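Local coordinates for protein Lic11098 (Leptospira interrogans serogroup Icterohaemorrhagiae serovar copenhageni, PDB 4U08) that is of unknown function but, as a leucine-rich repeat protein of a human pathogen, may act as a virulence factor and binds zinc and calcium ions, at residues A[207-212]-A[224-229]. Residues are numbered along the deposited sequence; the frame is centred on the assembly and turned at random.
Sequences QILHLR and GQLQNL. With ZN (zinc ion), chain F.
Leu-229 packs against Leu-209 on the buried side of this contact. Its CD1 methyl lies 3.9 Å from Leu-209 CB and also reaches the backbone, 3.7 Å from Gln-207 O. Leu-229 CG is anti to the backbone N (chi1 -161°), which brings CD1, and not CD2, against the strand. Leu-209 CD2 and Leu-226 CD1, also buried, meet methyl to methyl at a longer 4.3 Å. Leu-226 begins a type I turn, closed by Leu-229 N bonding to Leu-226 O at 3.1 Å. The two segments belong to a leucine-rich repeat solenoid. Strand 208-210 lies on the concave side, and the 3-10 segment and turn lead back to the next strand, 231-233. On the partly exposed side, the side chain of Gln-207 sets off away from the turn at CB. Gln-207 CA is 3.6 Å from Asn-228 O, and CG brushes the same oxygen at 3.8 Å. Its backbone is hydrogen-bonded to Glu-184 on one side and to Gln-230 and Lys-231 on the other. Beyond the leucines, His-210 ND1 binds a zinc ion at 2.2 Å, with a water as further ligand. Arg-212 NH2 lies over one ring face, toward the rim, and is salt-bridged to Asp-189.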
# COMPACT_ATOMS: atom_id res chain seq x y z
N GLN A 207 1.06 5.39 -9.03
CA GLN A 207 1.56 4.05 -9.28
C GLN A 207 1.02 3.05 -8.29
O GLN A 207 0.88 1.87 -8.62
CB GLN A 207 3.09 4.05 -9.22
CG GLN A 207 3.76 4.85 -10.33
CD GLN A 207 5.21 5.18 -10.00
OE1 GLN A 207 5.70 6.25 -10.34
NE2 GLN A 207 5.92 4.30 -9.32
N ILE A 208 0.83 3.47 -7.03
CA ILE A 208 0.38 2.60 -5.94
C ILE A 208 -0.80 3.23 -5.21
O ILE A 208 -0.70 4.35 -4.71
CB ILE A 208 1.54 2.31 -4.93
CG1 ILE A 208 2.86 1.83 -5.62
CG2 ILE A 208 1.10 1.34 -3.83
CD1 ILE A 208 2.94 0.64 -6.45
N LEU A 209 -1.90 2.49 -5.09
CA LEU A 209 -3.10 2.93 -4.39
C LEU A 209 -3.50 1.87 -3.37
O LEU A 209 -3.90 0.77 -3.77
CB LEU A 209 -4.23 3.21 -5.42
CG LEU A 209 -5.63 3.68 -4.90
CD1 LEU A 209 -5.51 4.89 -3.93
CD2 LEU A 209 -6.55 4.05 -6.05
N HIS A 210 -3.35 2.17 -2.07
CA HIS A 210 -3.67 1.30 -0.95
C HIS A 210 -5.02 1.69 -0.39
O HIS A 210 -5.17 2.79 0.15
CB HIS A 210 -2.58 1.41 0.13
CG HIS A 210 -1.31 0.68 -0.23
ND1 HIS A 210 -0.27 0.59 0.65
CD2 HIS A 210 -0.98 0.02 -1.37
CE1 HIS A 210 0.67 -0.10 0.03
NE2 HIS A 210 0.29 -0.47 -1.18
N LEU A 211 -6.02 0.84 -0.60
CA LEU A 211 -7.39 1.09 -0.15
C LEU A 211 -7.95 -0.06 0.67
O LEU A 211 -9.17 -0.22 0.77
CB LEU A 211 -8.30 1.35 -1.35
CG LEU A 211 -8.23 2.75 -1.95
CD1 LEU A 211 -8.87 2.76 -3.30
CD2 LEU A 211 -8.94 3.75 -1.06
N ARG A 212 -7.06 -0.86 1.27
CA ARG A 212 -7.46 -2.04 2.03
C ARG A 212 -8.26 -1.67 3.25
O ARG A 212 -7.96 -0.67 3.91
CB ARG A 212 -6.22 -2.84 2.47
CG ARG A 212 -5.44 -3.42 1.28
CD ARG A 212 -4.10 -3.94 1.75
NE ARG A 212 -3.10 -2.87 1.87
CZ ARG A 212 -1.84 -3.07 2.25
NH1 ARG A 212 -1.41 -4.29 2.54
NH2 ARG A 212 -1.01 -2.04 2.33
N GLY A 224 -10.27 4.04 -14.25
CA GLY A 224 -9.60 3.62 -15.49
C GLY A 224 -8.66 4.65 -16.08
O GLY A 224 -7.83 4.31 -16.93
N GLN A 225 -8.77 5.91 -15.65
CA GLN A 225 -7.91 6.98 -16.15
C GLN A 225 -6.51 6.93 -15.51
O GLN A 225 -5.62 7.69 -15.92
CB GLN A 225 -8.57 8.35 -15.85
CG GLN A 225 -9.91 8.56 -16.57
CD GLN A 225 -10.65 9.79 -16.09
OE1 GLN A 225 -10.26 10.45 -15.13
NE2 GLN A 225 -11.75 10.10 -16.74
N LEU A 226 -6.29 6.04 -14.52
CA LEU A 226 -5.01 5.94 -13.81
C LEU A 226 -3.99 5.20 -14.67
O LEU A 226 -3.62 4.06 -14.39
CB LEU A 226 -5.16 5.37 -12.40
CG LEU A 226 -6.09 6.15 -11.45
CD1 LEU A 226 -6.40 5.34 -10.20
CD2 LEU A 226 -5.51 7.50 -11.11
N GLN A 227 -3.49 5.90 -15.71
CA GLN A 227 -2.61 5.33 -16.72
C GLN A 227 -1.27 4.80 -16.20
O GLN A 227 -0.72 3.91 -16.83
CB GLN A 227 -2.39 6.31 -17.90
CG GLN A 227 -1.78 7.66 -17.50
CD GLN A 227 -1.32 8.43 -18.72
OE1 GLN A 227 -0.53 7.94 -19.54
NE2 GLN A 227 -1.83 9.64 -18.89
N ASN A 228 -0.77 5.30 -15.06
CA ASN A 228 0.49 4.83 -14.50
C ASN A 228 0.35 3.83 -13.35
O ASN A 228 1.37 3.35 -12.83
CB ASN A 228 1.36 6.04 -14.07
CG ASN A 228 1.91 6.82 -15.26
OD1 ASN A 228 1.99 6.32 -16.38
ND2 ASN A 228 2.39 8.01 -15.04
N LEU A 229 -0.90 3.50 -12.97
CA LEU A 229 -1.16 2.60 -11.84
C LEU A 229 -0.56 1.20 -12.06
O LEU A 229 -0.82 0.59 -13.09
CB LEU A 229 -2.67 2.50 -11.53
CG LEU A 229 -3.03 1.95 -10.12
CD1 LEU A 229 -2.62 2.93 -9.01
CD2 LEU A 229 -4.53 1.69 -10.01
ZN ZN F . -0.12 1.74 2.57
O HOH W 1 -1.97 2.70 3.37